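PDB 3QNK: putative lipoprotein from Bacteroides fragilis, which is of unknown function but, as a SusD-like outer-membrane lipoprotein, probably captures glycans at the cell surface for uptake. Local coordinates for residues Q294-P299 / T469-R474; L274-E279 / F447-Q452; G310-E313 / R318-A321. All blocks are in the same frame, centred on the assembly; numbering follows the deposited sequence.

Contact 1 (Q294-P299 / T469-R474)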
loop_
_atom_site.group_PDB
_atom_site.type_symbol
_atom_site.label_atom_id
_atom_site.label_comp_id
_atom_site.label_asym_id
_atom_site.label_seq_id
_atom_site.Cartn_x
_atom_site.Cartn_y
_atom_site.Cartn_z
ATOM N N GLN B 294 19.931 30.509 -25.839
ATOM C CA GLN B 294 18.863 30.281 -24.853
ATOM C C GLN B 294 17.543 30.542 -25.527
ATOM O O GLN B 294 17.379 31.598 -26.150
ATOM C CB GLN B 294 19.037 31.172 -23.610
ATOM C CG GLN B 294 20.404 31.134 -22.931
ATOM C CD GLN B 294 20.710 29.811 -22.324
ATOM O OE1 GLN B 294 20.298 29.513 -21.212
ATOM N NE2 GLN B 294 21.451 28.987 -23.045
ATOM N N TYR B 295 16.590 29.596 -25.415
ATOM C CA TYR B 295 15.297 29.748 -26.087
ATOM C C TYR B 295 14.123 29.915 -25.149
ATOM O O TYR B 295 13.087 30.358 -25.615
ATOM C CB TYR B 295 15.039 28.552 -27.000
ATOM C CG TYR B 295 16.005 28.487 -28.159
ATOM C CD1 TYR B 295 17.234 27.850 -28.033
ATOM C CD2 TYR B 295 15.685 29.056 -29.393
ATOM C CE1 TYR B 295 18.132 27.791 -29.097
ATOM C CE2 TYR B 295 16.567 28.989 -30.466
ATOM C CZ TYR B 295 17.794 28.367 -30.310
ATOM O OH TYR B 295 18.673 28.305 -31.360
ATOM N N SER B 296 14.247 29.570 -23.850
ATOM C CA SER B 296 13.110 29.598 -22.920
ATOM C C SER B 296 12.381 30.900 -22.871
ATOM O O SER B 296 11.154 30.874 -22.763
ATOM C CB SER B 296 13.539 29.230 -21.509
ATOM O OG SER B 296 13.962 27.877 -21.489
ATOM N N GLN B 297 13.097 32.041 -22.954
ATOM C CA GLN B 297 12.456 33.362 -22.845
ATOM C C GLN B 297 12.164 33.986 -24.213
ATOM O O GLN B 297 11.841 35.181 -24.295
ATOM C CB GLN B 297 13.282 34.311 -21.962
ATOM C CG GLN B 297 13.609 33.776 -20.541
ATOM C CD GLN B 297 12.449 33.147 -19.792
ATOM O OE1 GLN B 297 11.399 33.771 -19.613
ATOM N NE2 GLN B 297 12.637 31.895 -19.306
ATOM N N ALA B 298 12.188 33.159 -25.280
ATOM C CA ALA B 298 11.862 33.606 -26.627
ATOM C C ALA B 298 10.394 33.992 -26.719
ATOM O O ALA B 298 9.566 33.327 -26.074
ATOM C CB ALA B 298 12.165 32.505 -27.621
ATOM N N PRO B 299 10.029 35.044 -27.495
ATOM C CA PRO B 299 8.584 35.339 -27.674
ATOM C C PRO B 299 7.888 34.167 -28.385
ATOM O O PRO B 299 8.505 33.513 -29.229
ATOM C CB PRO B 299 8.566 36.622 -28.513
ATOM C CG PRO B 299 9.891 36.730 -29.129
ATOM C CD PRO B 299 10.885 35.946 -28.310
ATOM N N THR B 469 7.371 29.501 -14.486
ATOM C CA THR B 469 6.831 29.172 -15.786
ATOM C C THR B 469 7.920 28.442 -16.541
ATOM O O THR B 469 9.017 28.986 -16.727
ATOM C CB THR B 469 6.306 30.403 -16.501
ATOM O OG1 THR B 469 5.234 30.937 -15.732
ATOM C CG2 THR B 469 5.800 30.086 -17.902
ATOM N N LEU B 470 7.622 27.195 -16.930
ATOM C CA LEU B 470 8.526 26.315 -17.659
ATOM C C LEU B 470 8.087 26.276 -19.108
ATOM O O LEU B 470 6.927 26.535 -19.416
ATOM C CB LEU B 470 8.607 24.922 -17.034
ATOM C CG LEU B 470 9.026 24.877 -15.568
ATOM C CD1 LEU B 470 8.860 23.505 -15.036
ATOM C CD2 LEU B 470 10.491 25.333 -15.366
ATOM N N HIS B 471 9.038 25.997 -19.999
ATOM C CA HIS B 471 8.829 26.063 -21.426
ATOM C C HIS B 471 9.188 24.766 -22.147
ATOM O O HIS B 471 9.729 23.830 -21.560
ATOM C CB HIS B 471 9.673 27.225 -21.979
ATOM C CG HIS B 471 9.277 28.548 -21.410
ATOM N ND1 HIS B 471 9.837 29.030 -20.235
ATOM C CD2 HIS B 471 8.314 29.409 -21.818
ATOM C CE1 HIS B 471 9.230 30.182 -19.995
ATOM N NE2 HIS B 471 8.298 30.443 -20.913
ATOM N N GLY B 472 8.857 24.746 -23.433
ATOM C CA GLY B 472 9.143 23.649 -24.352
ATOM C C GLY B 472 9.098 24.130 -25.784
ATOM O O GLY B 472 9.097 25.335 -26.024
ATOM N N VAL B 473 9.075 23.218 -26.740
ATOM C CA VAL B 473 8.978 23.585 -28.151
ATOM C C VAL B 473 7.760 22.882 -28.785
ATOM O O VAL B 473 7.270 21.880 -28.266
ATOM C CB VAL B 473 10.275 23.384 -28.992
ATOM C CG1 VAL B 473 11.415 24.232 -28.444
ATOM C CG2 VAL B 473 10.674 21.908 -29.109
ATOM N N ARG B 474 7.277 23.440 -29.898
ATOM C CA ARG B 474 6.162 22.960 -30.697
ATOM C C ARG B 474 6.551 23.172 -32.137
ATOM O O ARG B 474 6.956 24.281 -32.480
ATOM C CB ARG B 474 4.920 23.758 -30.308
ATOM C CG ARG B 474 3.680 23.494 -31.080
ATOM C CD ARG B 474 2.590 24.416 -30.560
ATOM N NE ARG B 474 2.370 25.543 -31.470
ATOM C CZ ARG B 474 2.021 26.769 -31.097
ATOM N NH1 ARG B 474 1.835 27.055 -29.813
ATOM N NH2 ARG B 474 1.839 27.713 -32.003
#
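A type I beta turn running from Y295 to A298 packs on the edge strand of a small antiparallel sheet, and S296 and H471 are the residues that meet. The backbone carbonyl oxygen of S296 sits over the centre of the H471 imidazole, 3.2 Å above its plane and nearly equidistant from all five ring atoms. Because it lies over the face, this oxygen takes no N-H from the ring. H471 has CG anti to its carbonyl carbon (chi1 -62°), which swings the imidazole under the turn. On the same side of the ring, but obliquely and past its CE1 rim, Q297 NE2 comes within 3.9 Å of H471 CE1, its amide plane nearly perpendicular to the ring. ND1 of H471 is hydrogen-bonded to E279. That carboxylate may favour a protonated imidazole, in which case the carbonyl over the ring would be electrostatically welcome. S296 CB packs 3.9 Å from H471 ND1, while its hydroxyl is hydrogen-bonded to D282. The Y295–A298 turn is closed by A298 N bonding to Y295 O. Helix 278-283 grips both partners, E279 from its first turn and D282 near its end, while L470 and G472 pair strand 469-475 with strand 480-488.

Contact 2 (L274-E279 / F447-Q452)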
loop_
_atom_site.group_PDB
_atom_site.type_symbol
_atom_site.label_atom_id
_atom_site.label_comp_id
_atom_site.label_asym_id
_atom_site.label_seq_id
_atom_site.Cartn_x
_atom_site.Cartn_y
_atom_site.Cartn_z
ATOM N N LEU B 274 8.595 11.387 -18.621
ATOM C CA LEU B 274 9.396 12.598 -18.415
ATOM C C LEU B 274 9.456 13.435 -19.683
ATOM O O LEU B 274 9.613 12.892 -20.776
ATOM C CB LEU B 274 10.822 12.224 -17.968
ATOM C CG LEU B 274 10.965 11.526 -16.627
ATOM C CD1 LEU B 274 12.193 10.672 -16.603
ATOM C CD2 LEU B 274 10.975 12.499 -15.513
ATOM N N GLY B 275 9.336 14.738 -19.519
ATOM C CA GLY B 275 9.394 15.695 -20.610
ATOM C C GLY B 275 10.433 16.752 -20.307
ATOM O O GLY B 275 10.111 17.761 -19.673
ATOM N N PRO B 276 11.708 16.529 -20.698
ATOM C CA PRO B 276 12.742 17.551 -20.440
ATOM C C PRO B 276 12.261 18.951 -20.875
ATOM O O PRO B 276 11.594 19.074 -21.903
ATOM C CB PRO B 276 13.928 17.072 -21.284
ATOM C CG PRO B 276 13.739 15.611 -21.417
ATOM C CD PRO B 276 12.263 15.377 -21.435
ATOM N N THR B 277 12.544 19.988 -20.068
ATOM C CA THR B 277 12.100 21.359 -20.332
ATOM C C THR B 277 13.067 22.118 -21.220
ATOM O O THR B 277 14.247 21.776 -21.337
ATOM C CB THR B 277 12.020 22.116 -19.016
ATOM O OG1 THR B 277 13.267 21.897 -18.348
ATOM C CG2 THR B 277 10.881 21.673 -18.141
ATOM N N GLN B 278 12.601 23.222 -21.769
ATOM C CA GLN B 278 13.474 24.061 -22.552
ATOM C C GLN B 278 14.552 24.651 -21.617
ATOM O O GLN B 278 15.696 24.797 -22.032
ATOM C CB GLN B 278 12.655 25.129 -23.284
ATOM C CG GLN B 278 13.413 25.838 -24.385
ATOM C CD GLN B 278 14.135 24.862 -25.275
ATOM O OE1 GLN B 278 13.569 23.850 -25.721
ATOM N NE2 GLN B 278 15.422 25.104 -25.466
ATOM N N GLU B 279 14.215 24.856 -20.335
ATOM C CA GLU B 279 15.150 25.377 -19.309
ATOM C C GLU B 279 16.326 24.423 -19.086
ATOM O O GLU B 279 17.465 24.881 -18.919
ATOM C CB GLU B 279 14.436 25.634 -17.980
ATOM C CG GLU B 279 13.630 26.916 -18.017
ATOM C CD GLU B 279 12.233 26.865 -18.607
ATOM O OE1 GLU B 279 11.786 25.766 -19.009
ATOM O OE2 GLU B 279 11.598 27.944 -18.693
ATOM N N PHE B 447 23.553 14.708 -13.256
ATOM C CA PHE B 447 22.572 13.852 -12.610
ATOM C C PHE B 447 21.131 14.088 -13.073
ATOM O O PHE B 447 20.211 13.648 -12.377
ATOM C CB PHE B 447 22.730 13.945 -11.077
ATOM C CG PHE B 447 23.986 13.204 -10.694
ATOM C CD1 PHE B 447 24.035 11.812 -10.750
ATOM C CD2 PHE B 447 25.147 13.894 -10.373
ATOM C CE1 PHE B 447 25.220 11.129 -10.494
ATOM C CE2 PHE B 447 26.330 13.206 -10.082
ATOM C CZ PHE B 447 26.367 11.828 -10.177
ATOM N N ALA B 448 20.934 14.655 -14.293
ATOM C CA ALA B 448 19.587 14.861 -14.817
ATOM C C ALA B 448 18.883 13.500 -14.971
ATOM O O ALA B 448 19.508 12.544 -15.413
ATOM C CB ALA B 448 19.643 15.600 -16.146
ATOM N N PHE B 449 17.624 13.393 -14.532
ATOM C CA PHE B 449 16.759 12.195 -14.640
ATOM C C PHE B 449 17.248 11.067 -13.775
ATOM O O PHE B 449 16.878 9.909 -14.001
ATOM C CB PHE B 449 16.534 11.737 -16.101
ATOM C CG PHE B 449 16.117 12.926 -16.920
ATOM C CD1 PHE B 449 14.936 13.611 -16.625
ATOM C CD2 PHE B 449 16.979 13.469 -17.879
ATOM C CE1 PHE B 449 14.593 14.780 -17.313
ATOM C CE2 PHE B 449 16.651 14.650 -18.543
ATOM C CZ PHE B 449 15.445 15.281 -18.279
ATOM N N GLU B 450 18.018 11.404 -12.732
ATOM C CA GLU B 450 18.526 10.403 -11.791
ATOM C C GLU B 450 17.984 10.647 -10.399
ATOM O O GLU B 450 18.631 10.282 -9.431
ATOM C CB GLU B 450 20.043 10.366 -11.797
ATOM C CG GLU B 450 20.580 9.608 -12.995
ATOM C CD GLU B 450 22.088 9.515 -12.971
ATOM O OE1 GLU B 450 22.627 8.516 -12.433
ATOM O OE2 GLU B 450 22.727 10.492 -13.418
ATOM N N GLU B 451 16.781 11.240 -10.311
ATOM C CA GLU B 451 16.032 11.500 -9.078
ATOM C C GLU B 451 16.825 12.352 -8.058
ATOM O O GLU B 451 16.715 12.116 -6.847
ATOM C CB GLU B 451 15.547 10.171 -8.432
ATOM C CG GLU B 451 14.137 10.277 -7.873
ATOM C CD GLU B 451 13.558 9.100 -7.099
ATOM O OE1 GLU B 451 13.776 7.928 -7.513
ATOM O OE2 GLU B 451 12.819 9.369 -6.115
ATOM N N GLN B 452 17.562 13.381 -8.526
ATOM C CA GLN B 452 18.318 14.226 -7.589
ATOM C C GLN B 452 17.902 15.684 -7.602
ATOM O O GLN B 452 17.960 16.329 -6.573
ATOM C CB GLN B 452 19.819 14.146 -7.900
ATOM C CG GLN B 452 20.520 12.901 -7.390
ATOM C CD GLN B 452 21.858 13.229 -6.802
ATOM O OE1 GLN B 452 22.030 14.163 -5.973
ATOM N NE2 GLN B 452 22.803 12.388 -7.141
#
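F449 reaches across from the type II beta turn F447–E450, in the connection between helices 432-446 and 453-460, to L274 and P276, which lead into helix 278-283. This is packing deep in the SusD-family region, centred about 10 Å from the centre of the chain, and it joins the interhelical connection to the lead-in of that helix. The contact is entirely apolar. F449 supplies a little over half of the buried surface, and two small patches of its ring do the touching. Near the base of the ring, CD1 of L274 meets CD1 of F449 at 4.0 Å, the two side chains running past one another in opposite senses. P276 takes the far end, and both partners approach the ring obliquely. The main chains stay well apart, the L274 and F449 CA atoms being 8.3 Å from each other, so side chains alone span the interval.

The turn geometry explains how F449 is presented. It takes the third position of the turn with a left-handed backbone (phi 68°), and E450 N bonds to F447 O across the turn. With CG anti to the carbonyl carbon (chi1 -50°), the ring then extends toward the 274-279 segment.

Polar interactions frame this packing. The amide of F449 is hydrogen-bonded to the E40 carboxylate and its carbonyl to the W364 indole N-H, while E450 forms a salt bridge with R390. On the facing segment T277 is the N-cap of helix 278-283, its OG1 paired with L280 N; L280 itself also packs on F449. At the outer end of the phenyl ring, the pyrrolidine of P276 crosses F449 at about a right angle, with P276 CG 3.6 Å from F449 CZ and P276 CB a little farther off.

Contact 3 (G310-E313 / R318-A321)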
loop_
_atom_site.group_PDB
_atom_site.type_symbol
_atom_site.label_atom_id
_atom_site.label_comp_id
_atom_site.label_asym_id
_atom_site.label_seq_id
_atom_site.Cartn_x
_atom_site.Cartn_y
_atom_site.Cartn_z
ATOM N N GLY B 310 21.097 26.592 -34.485
ATOM C CA GLY B 310 21.606 25.219 -34.383
ATOM C C GLY B 310 21.199 24.535 -33.110
ATOM O O GLY B 310 22.031 23.870 -32.471
ATOM N N ILE B 311 19.917 24.732 -32.727
ATOM C CA ILE B 311 19.355 24.321 -31.446
ATOM C C ILE B 311 19.898 22.953 -30.984
ATOM O O ILE B 311 20.412 22.885 -29.862
ATOM C CB ILE B 311 17.808 24.415 -31.374
ATOM C CG1 ILE B 311 17.310 24.076 -29.967
ATOM C CG2 ILE B 311 17.106 23.598 -32.466
ATOM C CD1 ILE B 311 16.179 24.788 -29.480
ATOM N N TYR B 312 19.896 21.929 -31.854
ATOM C CA TYR B 312 20.343 20.590 -31.449
ATOM C C TYR B 312 21.707 20.194 -32.028
ATOM O O TYR B 312 22.098 19.041 -31.891
ATOM C CB TYR B 312 19.276 19.528 -31.805
ATOM C CG TYR B 312 17.889 19.889 -31.309
ATOM C CD1 TYR B 312 17.682 20.327 -30.000
ATOM C CD2 TYR B 312 16.779 19.774 -32.139
ATOM C CE1 TYR B 312 16.411 20.644 -29.538
ATOM C CE2 TYR B 312 15.502 20.122 -31.695
ATOM C CZ TYR B 312 15.326 20.561 -30.394
ATOM O OH TYR B 312 14.077 20.878 -29.923
ATOM N N GLU B 313 22.445 21.156 -32.627
ATOM C CA GLU B 313 23.773 20.997 -33.197
ATOM C C GLU B 313 24.865 21.475 -32.221
ATOM O O GLU B 313 24.670 22.422 -31.466
ATOM C CB GLU B 313 23.853 21.812 -34.515
ATOM C CG GLU B 313 23.243 21.145 -35.751
ATOM C CD GLU B 313 22.741 22.040 -36.878
ATOM O OE1 GLU B 313 23.258 23.174 -37.018
ATOM O OE2 GLU B 313 21.837 21.600 -37.633
ATOM N N ARG B 318 26.677 14.831 -23.148
ATOM C CA ARG B 318 25.575 14.547 -22.206
ATOM C C ARG B 318 24.243 15.033 -22.745
ATOM O O ARG B 318 23.204 14.510 -22.342
ATOM C CB ARG B 318 25.837 15.125 -20.813
ATOM C CG ARG B 318 27.001 14.459 -20.082
ATOM C CD ARG B 318 27.356 15.132 -18.773
ATOM N NE ARG B 318 27.800 16.511 -18.954
ATOM C CZ ARG B 318 28.283 17.279 -17.984
ATOM N NH1 ARG B 318 28.410 16.809 -16.758
ATOM N NH2 ARG B 318 28.649 18.522 -18.236
ATOM N N PHE B 319 24.262 15.995 -23.686
ATOM C CA PHE B 319 23.037 16.485 -24.295
ATOM C C PHE B 319 22.374 15.356 -25.102
ATOM O O PHE B 319 21.219 15.032 -24.842
ATOM C CB PHE B 319 23.290 17.718 -25.164
ATOM C CG PHE B 319 22.083 18.118 -25.974
ATOM C CD1 PHE B 319 21.038 18.837 -25.391
ATOM C CD2 PHE B 319 21.963 17.741 -27.312
ATOM C CE1 PHE B 319 19.922 19.197 -26.135
ATOM C CE2 PHE B 319 20.831 18.095 -28.053
ATOM C CZ PHE B 319 19.828 18.834 -27.462
ATOM N N TYR B 320 23.120 14.747 -26.045
ATOM C CA TYR B 320 22.654 13.663 -26.928
ATOM C C TYR B 320 22.461 12.368 -26.153
ATOM O O TYR B 320 21.702 11.509 -26.587
ATOM C CB TYR B 320 23.630 13.456 -28.116
ATOM C CG TYR B 320 23.859 14.734 -28.899
ATOM C CD1 TYR B 320 22.873 15.246 -29.743
ATOM C CD2 TYR B 320 24.996 15.511 -28.685
ATOM C CE1 TYR B 320 23.054 16.454 -30.415
ATOM C CE2 TYR B 320 25.188 16.722 -29.355
ATOM C CZ TYR B 320 24.220 17.188 -30.215
ATOM O OH TYR B 320 24.426 18.418 -30.799
ATOM N N ALA B 321 23.095 12.267 -24.986
ATOM C CA ALA B 321 23.000 11.123 -24.094
ATOM C C ALA B 321 21.727 11.161 -23.275
ATOM O O ALA B 321 21.227 10.104 -22.899
ATOM C CB ALA B 321 24.200 11.089 -23.161
#
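Y320 points CG anti to its carbonyl carbon (chi1 -55°) while F319 has CG anti to its backbone N (chi1 171°), and this pair of torsions sends both rings of helix 317-322 back to Y312 in the type I beta turn G310–E313. The hydroxyl of Y320 donates a hydrogen bond to the backbone oxygen of Y312, OH to O being 2.6 Å. The oxygen lies at the edge of the Y320 ring, in its plane, whereas the donor stands 43° out of the carbonyl plane. F319 makes the apolar half: its CZ touches Y312 CD1 at 3.6 Å, so that the F319 ring presents its edge to an obliquely turned Y312 ring. Within the helix, F319 CD2 lies over the centre of the Y320 ring, 3.5 Å above it. Outside the segments, F325 stacks on Y312 and R315 makes a cation-pi contact with F319, while Y312 OH is hydrogen-bonded to Y359 OH. Since Y320 OH gives its proton to Y312 O and is also bonded to R315 N, the hydroxyl probably acts as donor and acceptor at once, which would fix its rotation and tie the turn to the approach to the helix.

How the contacts relate
Read from the N terminus, 274-279 comes first and opens the loop that contact 2 closes at 447-452. Before that closure, 294-299 opens a second loop, which contact 1 closes at 469-474, so contacts 1 and 2 cross. Contact 3, between 310-313 and 318-321, is a short local closure lying within both loops. Helix 278-283 brings the long-range pair together: the backbone N of Q278 bonds to H471 O, and E279 packs on S296. Contact 3 adjoins contact 1 through Y295 against I311 and V473 against Y312. Together they connect the edge strand 469-475, helices 278-283 and 317-322, and the connection after helix 432-446.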